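Local coordinates for protein ARF-like GTPase (Chlamydomonas reinhardtii, PDB 4M9Q) that belongs to the ARF family of small P-loop GTPases and binds phosphoaminophosphonic acid-guanylate ester together with a magnesium ion, at residues L20-Q25 against R30-T35; G85-S90 against A124-G129; M92-V97 against L130-C135. One frame throughout, in Å; residues are numbered along the deposited sequence.

Overall arrangement
Contact 1 (20-25 against 30-35) is the one at the ligand: its second segment supplies Thr32, Pro34 and Thr35 to the pocket of phosphoaminophosphonic acid-guanylate ester (GNP), and Thr35 binds the magnesium ion. The centre of contact 2 is about 23 Å from that of contact 1; contact 3, centred about 25 Å away, lies across the chain's centre from it. The side chains of Val126 and Leu130 are each about 13 Å from GNP. Contacts 2 and 3 adjoin, with centres about 9 Å apart. Both use helix 87-99, against helix 123-129 and the turn that follows. Val127 O lies 3.1 Å from Leu132 N, a probable hydrogen bond, and Leu130 of contact 3 packs on Ser90 of contact 2.

Contact 1 (L20-Q25 against R30-T35); sequences LLNSIQ and RDTTPT. With MG (magnesium ion), chain E; GNP (phosphoaminophosphonic acid-guanylate ester), chain D.
With CG of Asn22 anti to its carbonyl carbon (chi1 -66°) and CG2 of Thr32 likewise placed beside the backbone N, the two side chains run alongside each other in opposite senses. Asn22 ND2 approaches Thr32 CG2 to 3.6 Å. Arg30, poorly ordered, adds a looser touch through its CB, while its NE forms a salt bridge with Glu27 OE1. No hydrogen bond joins the two segments, and the contact is small and at the surface.

The stronger grip on 30-35 comes from the ligands. Thr35 OG1 binds the magnesium ion at 2.0 Å; GNP O1G and O1B, two waters and Thr18 OG1 are the other ligands of the metal. Thr35 N donates to GNP O1G over 2.7 Å at an N-H...O angle of 157°, so one residue holds both metal and gamma-phosphate, as the conserved threonine of the first switch region does in small GTPases. One of the metal-bound waters donates to Thr33 O and to GNP O1A.

Helix 17-24 carries Asn22 on one flank; elsewhere Leu21 packs on strands 38-45 and 48-55 and Leu20 on helix 157-190, while segment 30-35 runs through the loop leading into strand 38-45.

Contact 2 (G85-S90 against A124-G129); sequences GRFEES and AEVVKG
Phe87 lays its ring across the end of helix 123-129, meeting Val126 and Gly129 obliquely and Glu125 at its edge. The ring tip reaches the valine: Phe87 CZ is 4.1 Å from Val126 CG2, and the two side chains cross at about a right angle. Nearer the root of the ring, Phe87 CD2 lies 4.1 Å from Gly129 CA. The torsion chi1 of -79° sets CG beside the backbone N and sends the ring out from the first turn of helix 87-99 toward the other helix.

At Gly129 the backbone itself sits against the ring, and the two chains come close. The CA atoms of Phe87 and Gly129 are 5.5 Å apart, and Phe87 O lies 3.7 Å from Gly129 O. Glu125 approaches more loosely, its OE1 standing 4.3 Å from Phe87 CE2 near the ring plane, where the slightly positive ring hydrogens would probably suit a carboxylate oxygen. No hydrogen bond crosses between the segments, so they meet through van der Waals packing.

Within 85-90, Arg86 of the short 3-10 turn and Glu89 of the helix form a salt bridge. Arg86 NH1 donates to Glu89 OE2 at 2.6 Å, with an N-H...O angle of 172°; the oxygen lies in the guanidinium plane but is met from above its own carboxylate plane. Arg86 also pairs with Asp13 and Glu89 with Arg62, so both charges have second partners.

The contact joins the start of helix 87-99 to the C-terminal turn of helix 123-129. Phe87 and Ser90 also touch Val79 of strand 74-80, while the Ser90 hydroxyl bonds to that of Tyr77 on the same strand.

Contact 3 (M92-V97 against L130-C135); sequences MTMAEV and LGLATC
Apolar contact accounts for everything that passes between the segments, and it is carried by Met94 reaching across to Leu130 and Leu132. CG of Met94 stands anti to the backbone N (chi1 -168°) and the chain stays extended through chi2, then bends at chi3 (56°), which turns the terminal methyl against the leucines. Met94 CE lies 3.5 Å from Leu130 CB and 3.7 Å from Leu130 CD1, so the methyl lies along the CB-CG-CD1 edge of Leu130. From Leu132 the CD2 branch approaches, 4.0 Å from Met94 SD; the still closer spacing to CE is doubtful in this model. Both leucines cross the methionine at about a right angle.

Hydrogen bonding stays within each segment. In the helix, Glu96 N bonds to Met92 O at 3.1 Å. Gly131, with positive phi (58°), closes helix 123-129 in a Schellman motif, the chain turning there between Leu130 and Leu132. Cys135 N then bonds to Leu132 O at 3.1 Å, and a weak bond runs from Thr134 OG1 to Gly131 O.

Strands of the central sheet complete the surroundings: Met94 packs on Tyr77, Leu130 on Val79, and both leucines on Ile110. With all three touching side chains buried and no polar group among their contacting atoms except a thioether sulfur, cohesion here is apolar, without directed bonds.

Contact 1 (L20-Q25 against R30-T35)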
loop_
_atom_site.group_PDB
_atom_site.type_symbol
_atom_site.label_atom_id
_atom_site.label_comp_id
_atom_site.label_asym_id
_atom_site.label_seq_id
_atom_site.Cartn_x
_atom_site.Cartn_y
_atom_site.Cartn_z
ATOM N N LEU A 20 10.155 -0.838 -2.872
ATOM C CA LEU A 20 9.398 -2.056 -2.673
ATOM C C LEU A 20 8.695 -2.451 -3.964
ATOM O O LEU A 20 8.739 -3.588 -4.410
ATOM C CB LEU A 20 8.423 -1.863 -1.535
ATOM C CG LEU A 20 7.704 -3.130 -1.106
ATOM C CD1 LEU A 20 7.498 -3.075 0.410
ATOM C CD2 LEU A 20 6.405 -3.247 -1.891
ATOM N N LEU A 21 8.133 -1.482 -4.640
ATOM C CA LEU A 21 7.515 -1.773 -5.914
ATOM C C LEU A 21 8.488 -2.324 -6.922
ATOM O O LEU A 21 8.185 -3.308 -7.565
ATOM C CB LEU A 21 6.892 -0.527 -6.494
ATOM C CG LEU A 21 6.035 -0.853 -7.711
ATOM C CD1 LEU A 21 5.127 -2.045 -7.347
ATOM C CD2 LEU A 21 5.272 0.369 -8.185
ATOM N N ASN A 22 9.642 -1.682 -7.085
ATOM C CA ASN A 22 10.703 -2.217 -7.916
ATOM C C ASN A 22 11.032 -3.641 -7.517
ATOM O O ASN A 22 10.998 -4.523 -8.346
ATOM C CB ASN A 22 11.987 -1.354 -7.877
ATOM C CG ASN A 22 11.786 0.032 -8.498
ATOM O OD1 ASN A 22 10.847 0.259 -9.297
ATOM N ND2 ASN A 22 12.632 0.974 -8.114
ATOM N N SER A 23 11.298 -3.892 -6.249
ATOM C CA SER A 23 11.751 -5.216 -5.827
ATOM C C SER A 23 10.692 -6.275 -6.006
ATOM O O SER A 23 10.997 -7.438 -6.194
ATOM C CB SER A 23 12.200 -5.174 -4.369
ATOM O OG SER A 23 13.416 -4.429 -4.281
ATOM N N ILE A 24 9.434 -5.873 -5.932
ATOM C CA ILE A 24 8.347 -6.836 -6.073
ATOM C C ILE A 24 8.209 -7.279 -7.524
ATOM O O ILE A 24 7.794 -8.415 -7.779
ATOM C CB ILE A 24 7.041 -6.292 -5.493
ATOM C CG1 ILE A 24 6.290 -7.345 -4.742
ATOM C CG2 ILE A 24 6.150 -5.729 -6.550
ATOM C CD1 ILE A 24 5.310 -6.710 -3.779
ATOM N N GLN A 25 8.581 -6.373 -8.435
ATOM C CA GLN A 25 8.663 -6.618 -9.878
ATOM C C GLN A 25 10.029 -7.200 -10.316
ATOM O O GLN A 25 10.397 -7.100 -11.483
ATOM C CB GLN A 25 8.434 -5.294 -10.640
ATOM C CG GLN A 25 7.016 -5.009 -11.119
ATOM C CD GLN A 25 6.823 -5.174 -12.623
ATOM O OE1 GLN A 25 7.717 -4.856 -13.439
ATOM N NE2 GLN A 25 5.644 -5.674 -13.007
ATOM N N ARG A 30 17.504 -0.941 -8.267
ATOM C CA ARG A 30 17.446 0.245 -9.105
ATOM C C ARG A 30 17.610 1.443 -8.188
ATOM O O ARG A 30 17.603 1.308 -6.964
ATOM C CB ARG A 30 16.120 0.332 -9.857
ATOM C CG ARG A 30 16.246 1.064 -11.184
ATOM C CD ARG A 30 14.897 1.432 -11.770
ATOM N NE ARG A 30 14.307 0.353 -12.561
ATOM C CZ ARG A 30 14.766 -0.048 -13.748
ATOM N NH1 ARG A 30 15.845 0.513 -14.302
ATOM N NH2 ARG A 30 14.147 -1.031 -14.380
ATOM N N ASP A 31 17.804 2.605 -8.785
ATOM C CA ASP A 31 17.895 3.843 -8.032
ATOM C C ASP A 31 16.550 4.515 -8.034
ATOM O O ASP A 31 15.761 4.345 -8.978
ATOM C CB ASP A 31 18.954 4.769 -8.616
ATOM C CG ASP A 31 20.341 4.424 -8.128
ATOM O OD1 ASP A 31 21.198 4.092 -8.975
ATOM O OD2 ASP A 31 20.553 4.466 -6.892
ATOM N N THR A 32 16.287 5.249 -6.948
ATOM C CA THR A 32 15.004 5.890 -6.737
ATOM C C THR A 32 15.219 7.275 -6.182
ATOM O O THR A 32 16.100 7.493 -5.355
ATOM C CB THR A 32 14.159 5.152 -5.685
ATOM O OG1 THR A 32 14.846 5.198 -4.425
ATOM C CG2 THR A 32 13.876 3.720 -6.089
ATOM N N THR A 33 14.364 8.192 -6.601
ATOM C CA THR A 33 14.325 9.533 -6.029
ATOM C C THR A 33 12.942 9.655 -5.445
ATOM O O THR A 33 12.059 8.927 -5.831
ATOM C CB THR A 33 14.576 10.634 -7.120
ATOM O OG1 THR A 33 13.892 10.294 -8.338
ATOM C CG2 THR A 33 16.084 10.765 -7.457
ATOM N N PRO A 34 12.734 10.600 -4.542
ATOM C CA PRO A 34 11.389 10.896 -4.068
ATOM C C PRO A 34 10.337 11.002 -5.180
ATOM O O PRO A 34 10.543 11.617 -6.204
ATOM C CB PRO A 34 11.570 12.240 -3.376
ATOM C CG PRO A 34 12.971 12.177 -2.841
ATOM C CD PRO A 34 13.734 11.509 -3.949
ATOM N N THR A 35 9.200 10.369 -4.971
ATOM C CA THR A 35 8.146 10.374 -5.951
ATOM C C THR A 35 7.299 11.637 -5.782
ATOM O O THR A 35 6.608 11.802 -4.787
ATOM C CB THR A 35 7.329 9.107 -5.747
ATOM O OG1 THR A 35 8.246 7.999 -5.734
ATOM C CG2 THR A 35 6.260 8.946 -6.817
HETATM MG MG MG E . 8.557 6.824 -4.139
HETATM P PG GNP D . 8.465 8.890 -1.478
HETATM O O1G GNP D . 8.563 8.515 -3.050
HETATM O O2G GNP D . 7.083 8.461 -0.872
HETATM O O3G GNP D . 8.831 10.380 -1.348
HETATM N N3B GNP D . 9.570 7.881 -0.672
HETATM P PB GNP D . 9.471 6.218 -0.955
HETATM O O1B GNP D . 9.041 5.868 -2.472
HETATM O O2B GNP D . 8.519 5.673 0.074
HETATM O O3A GNP D . 10.952 5.766 -0.602
HETATM P PA GNP D . 12.013 5.054 -1.550
HETATM O O1A GNP D . 12.370 6.155 -2.471
HETATM O O2A GNP D . 11.415 3.772 -2.012
HETATM O "O5'" GNP D . 13.145 4.774 -0.458
HETATM C "C5'" GNP D . 13.582 5.853 0.403
HETATM C "C4'" GNP D . 15.051 5.627 0.849
HETATM O "O4'" GNP D . 15.058 4.419 1.623
HETATM C "C3'" GNP D . 16.007 5.305 -0.291
HETATM O "O3'" GNP D . 17.370 5.551 0.048
HETATM C "C2'" GNP D . 15.947 3.820 -0.400
HETATM O "O2'" GNP D . 17.078 3.222 -0.962
HETATM C "C1'" GNP D . 15.906 3.442 1.048
HETATM N N9 GNP D . 15.391 2.103 1.349
HETATM C C8 GNP D . 14.260 1.594 0.865
HETATM N N7 GNP D . 14.032 0.378 1.382
HETATM C C5 GNP D . 15.050 0.091 2.199
HETATM C C6 GNP D . 15.399 -1.076 3.028
HETATM O O6 GNP D . 14.680 -2.092 3.067
HETATM N N1 GNP D . 16.500 -0.996 3.743
HETATM C C2 GNP D . 17.317 0.104 3.731
HETATM N N2 GNP D . 18.416 0.051 4.487
HETATM N N3 GNP D . 17.070 1.219 2.994
HETATM C C4 GNP D . 15.957 1.234 2.185
HETATM O O HOH W 1 10.610 7.003 -4.462
HETATM O O HOH W 2 6.560 6.657 -3.779
#

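Contact 2 (G85-S90 against A124-G129)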
loop_
_atom_site.group_PDB
_atom_site.type_symbol
_atom_site.label_atom_id
_atom_site.label_comp_id
_atom_site.label_asym_id
_atom_site.label_seq_id
_atom_site.Cartn_x
_atom_site.Cartn_y
_atom_site.Cartn_z
ATOM N N GLY A 85 10.684 7.485 15.239
ATOM C CA GLY A 85 10.378 8.888 15.353
ATOM C C GLY A 85 9.179 9.270 14.520
ATOM O O GLY A 85 8.515 10.254 14.844
ATOM N N ARG A 86 8.885 8.496 13.458
ATOM C CA ARG A 86 7.834 8.861 12.547
ATOM C C ARG A 86 6.592 8.013 12.705
ATOM O O ARG A 86 5.611 8.170 11.945
ATOM C CB ARG A 86 8.369 8.806 11.125
ATOM C CG ARG A 86 9.446 9.834 10.866
ATOM C CD ARG A 86 8.972 10.902 9.887
ATOM N NE ARG A 86 9.453 10.641 8.560
ATOM C CZ ARG A 86 8.932 11.129 7.444
ATOM N NH1 ARG A 86 7.882 11.934 7.456
ATOM N NH2 ARG A 86 9.481 10.775 6.287
ATOM N N PHE A 87 6.600 7.128 13.685
ATOM C CA PHE A 87 5.464 6.225 13.874
ATOM C C PHE A 87 4.201 6.994 14.117
ATOM O O PHE A 87 3.159 6.629 13.603
ATOM C CB PHE A 87 5.687 5.240 15.014
ATOM C CG PHE A 87 6.571 4.067 14.675
ATOM C CD1 PHE A 87 7.156 3.907 13.399
ATOM C CD2 PHE A 87 6.858 3.117 15.643
ATOM C CE1 PHE A 87 7.986 2.815 13.131
ATOM C CE2 PHE A 87 7.708 2.045 15.369
ATOM C CZ PHE A 87 8.260 1.901 14.104
ATOM N N GLU A 88 4.267 8.067 14.888
ATOM C CA GLU A 88 3.040 8.779 15.220
ATOM C C GLU A 88 2.445 9.481 14.000
ATOM O O GLU A 88 1.222 9.462 13.849
ATOM C CB GLU A 88 3.229 9.752 16.378
ATOM C CG GLU A 88 1.911 10.182 17.008
ATOM C CD GLU A 88 1.362 9.154 17.981
ATOM O OE1 GLU A 88 2.004 8.104 18.146
ATOM O OE2 GLU A 88 0.293 9.391 18.579
ATOM N N GLU A 89 3.264 10.081 13.123
ATOM C CA GLU A 89 2.684 10.667 11.916
ATOM C C GLU A 89 2.205 9.590 10.937
ATOM O O GLU A 89 1.223 9.799 10.220
ATOM C CB GLU A 89 3.534 11.715 11.198
ATOM C CG GLU A 89 4.824 11.278 10.611
ATOM C CD GLU A 89 5.367 12.263 9.562
ATOM O OE1 GLU A 89 4.630 12.733 8.650
ATOM O OE2 GLU A 89 6.581 12.576 9.642
ATOM N N SER A 90 2.870 8.445 10.928
ATOM C CA SER A 90 2.418 7.374 10.062
ATOM C C SER A 90 1.066 6.890 10.581
ATOM O O SER A 90 0.176 6.618 9.788
ATOM C CB SER A 90 3.435 6.228 9.996
ATOM O OG SER A 90 3.212 5.403 8.851
ATOM N N ALA A 124 5.155 -6.625 16.138
ATOM C CA ALA A 124 4.461 -6.208 17.339
ATOM C C ALA A 124 4.588 -4.713 17.525
ATOM O O ALA A 124 3.569 -4.038 17.480
ATOM C CB ALA A 124 4.974 -6.972 18.547
ATOM N N GLU A 125 5.815 -4.194 17.684
ATOM C CA GLU A 125 6.047 -2.748 17.857
ATOM C C GLU A 125 5.271 -1.925 16.830
ATOM O O GLU A 125 4.659 -0.944 17.158
ATOM C CB GLU A 125 7.533 -2.390 17.720
ATOM C CG GLU A 125 8.362 -2.420 18.986
ATOM C CD GLU A 125 9.663 -1.619 18.837
ATOM O OE1 GLU A 125 9.597 -0.435 18.396
ATOM O OE2 GLU A 125 10.746 -2.176 19.182
ATOM N N VAL A 126 5.317 -2.311 15.574
ATOM C CA VAL A 126 4.639 -1.527 14.532
ATOM C C VAL A 126 3.101 -1.580 14.674
ATOM O O VAL A 126 2.401 -0.622 14.399
ATOM C CB VAL A 126 5.103 -1.976 13.127
ATOM C CG1 VAL A 126 4.224 -1.430 12.034
ATOM C CG2 VAL A 126 6.538 -1.568 12.891
ATOM N N VAL A 127 2.573 -2.674 15.162
ATOM C CA VAL A 127 1.153 -2.724 15.513
ATOM C C VAL A 127 0.751 -1.678 16.549
ATOM O O VAL A 127 -0.237 -0.953 16.343
ATOM C CB VAL A 127 0.749 -4.119 16.045
ATOM C CG1 VAL A 127 -0.593 -4.075 16.795
ATOM C CG2 VAL A 127 0.702 -5.110 14.893
ATOM N N LYS A 128 1.516 -1.598 17.644
ATOM C CA LYS A 128 1.334 -0.541 18.637
ATOM C C LYS A 128 1.503 0.806 17.969
ATOM O O LYS A 128 0.633 1.648 18.079
ATOM C CB LYS A 128 2.305 -0.655 19.841
ATOM C CG LYS A 128 1.595 -1.000 21.145
ATOM C CD LYS A 128 2.381 -0.644 22.413
ATOM C CE LYS A 128 1.792 -1.365 23.644
ATOM N NZ LYS A 128 2.553 -1.177 24.920
ATOM N N GLY A 129 2.619 0.991 17.270
ATOM C CA GLY A 129 2.987 2.297 16.747
ATOM C C GLY A 129 1.948 2.843 15.789
ATOM O O GLY A 129 1.702 4.030 15.772
#

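Contact 3 (M92-V97 against L130-C135)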
loop_
_atom_site.group_PDB
_atom_site.type_symbol
_atom_site.label_atom_id
_atom_site.label_comp_id
_atom_site.label_asym_id
_atom_site.label_seq_id
_atom_site.Cartn_x
_atom_site.Cartn_y
_atom_site.Cartn_z
ATOM N N MET A 92 -1.186 8.753 12.165
ATOM C CA MET A 92 -2.209 9.746 11.854
ATOM C C MET A 92 -2.523 9.659 10.366
ATOM O O MET A 92 -3.658 9.853 9.938
ATOM C CB MET A 92 -1.754 11.159 12.208
ATOM C CG MET A 92 -1.562 11.402 13.702
ATOM S SD MET A 92 -1.330 13.147 14.146
ATOM C CE MET A 92 -0.816 13.927 12.593
ATOM N N THR A 93 -1.507 9.359 9.570
ATOM C CA THR A 93 -1.684 9.327 8.127
ATOM C C THR A 93 -2.555 8.135 7.716
ATOM O O THR A 93 -3.460 8.242 6.867
ATOM C CB THR A 93 -0.319 9.261 7.440
ATOM O OG1 THR A 93 0.377 10.486 7.690
ATOM C CG2 THR A 93 -0.481 9.130 6.022
ATOM N N MET A 94 -2.302 7.004 8.341
ATOM C CA MET A 94 -3.124 5.841 8.091
ATOM C C MET A 94 -4.539 6.089 8.594
ATOM O O MET A 94 -5.499 5.756 7.917
ATOM C CB MET A 94 -2.541 4.589 8.730
ATOM C CG MET A 94 -3.232 3.328 8.220
ATOM S SD MET A 94 -2.291 1.816 8.563
ATOM C CE MET A 94 -2.184 2.042 10.317
ATOM N N ALA A 95 -4.669 6.687 9.766
ATOM C CA ALA A 95 -5.997 6.999 10.298
ATOM C C ALA A 95 -6.843 7.758 9.238
ATOM O O ALA A 95 -7.968 7.377 8.944
ATOM C CB ALA A 95 -5.891 7.803 11.597
ATOM N N GLU A 96 -6.277 8.819 8.671
ATOM C CA GLU A 96 -6.940 9.578 7.642
ATOM C C GLU A 96 -7.436 8.697 6.482
ATOM O O GLU A 96 -8.552 8.886 5.976
ATOM C CB GLU A 96 -6.006 10.644 7.081
ATOM C CG GLU A 96 -6.195 12.043 7.659
ATOM C CD GLU A 96 -6.346 13.099 6.567
ATOM O OE1 GLU A 96 -5.728 12.937 5.468
ATOM O OE2 GLU A 96 -7.100 14.090 6.815
ATOM N N VAL A 97 -6.602 7.756 6.051
ATOM C CA VAL A 97 -6.972 6.866 4.985
ATOM C C VAL A 97 -8.138 6.010 5.447
ATOM O O VAL A 97 -9.145 5.888 4.773
ATOM C CB VAL A 97 -5.782 5.958 4.577
ATOM C CG1 VAL A 97 -6.261 4.822 3.697
ATOM C CG2 VAL A 97 -4.702 6.772 3.870
ATOM N N LEU A 130 1.334 1.976 14.982
ATOM C CA LEU A 130 0.312 2.431 14.026
ATOM C C LEU A 130 -1.085 2.386 14.615
ATOM O O LEU A 130 -2.071 2.726 13.925
ATOM C CB LEU A 130 0.348 1.648 12.725
ATOM C CG LEU A 130 1.538 1.907 11.823
ATOM C CD1 LEU A 130 1.352 1.072 10.571
ATOM C CD2 LEU A 130 1.670 3.360 11.458
ATOM N N GLY A 131 -1.168 2.021 15.893
ATOM C CA GLY A 131 -2.454 2.060 16.616
ATOM C C GLY A 131 -3.502 1.202 15.922
ATOM O O GLY A 131 -4.637 1.627 15.692
ATOM N N LEU A 132 -3.078 -0.007 15.582
ATOM C CA LEU A 132 -3.854 -0.909 14.775
ATOM C C LEU A 132 -4.739 -1.757 15.658
ATOM O O LEU A 132 -5.643 -2.434 15.177
ATOM C CB LEU A 132 -2.937 -1.810 13.914
ATOM C CG LEU A 132 -2.100 -1.184 12.779
ATOM C CD1 LEU A 132 -1.197 -2.261 12.191
ATOM C CD2 LEU A 132 -2.937 -0.550 11.682
ATOM N N ALA A 133 -4.493 -1.729 16.954
ATOM C CA ALA A 133 -5.393 -2.406 17.877
ATOM C C ALA A 133 -6.877 -2.009 17.602
ATOM O O ALA A 133 -7.803 -2.810 17.832
ATOM C CB ALA A 133 -4.985 -2.097 19.309
ATOM N N THR A 134 -7.094 -0.788 17.089
ATOM C CA THR A 134 -8.456 -0.240 16.937
ATOM C C THR A 134 -8.904 -0.194 15.495
ATOM O O THR A 134 -10.058 0.115 15.215
ATOM C CB THR A 134 -8.580 1.184 17.513
ATOM O OG1 THR A 134 -7.761 2.068 16.756
ATOM C CG2 THR A 134 -8.141 1.226 18.945
ATOM N N CYS A 135 -7.998 -0.505 14.579
ATOM C CA CYS A 135 -8.331 -0.577 13.152
ATOM C C CYS A 135 -9.320 -1.713 12.888
ATOM O O CYS A 135 -9.148 -2.815 13.423
ATOM C CB CYS A 135 -7.047 -0.845 12.397
ATOM S SG CYS A 135 -7.231 -0.930 10.592
#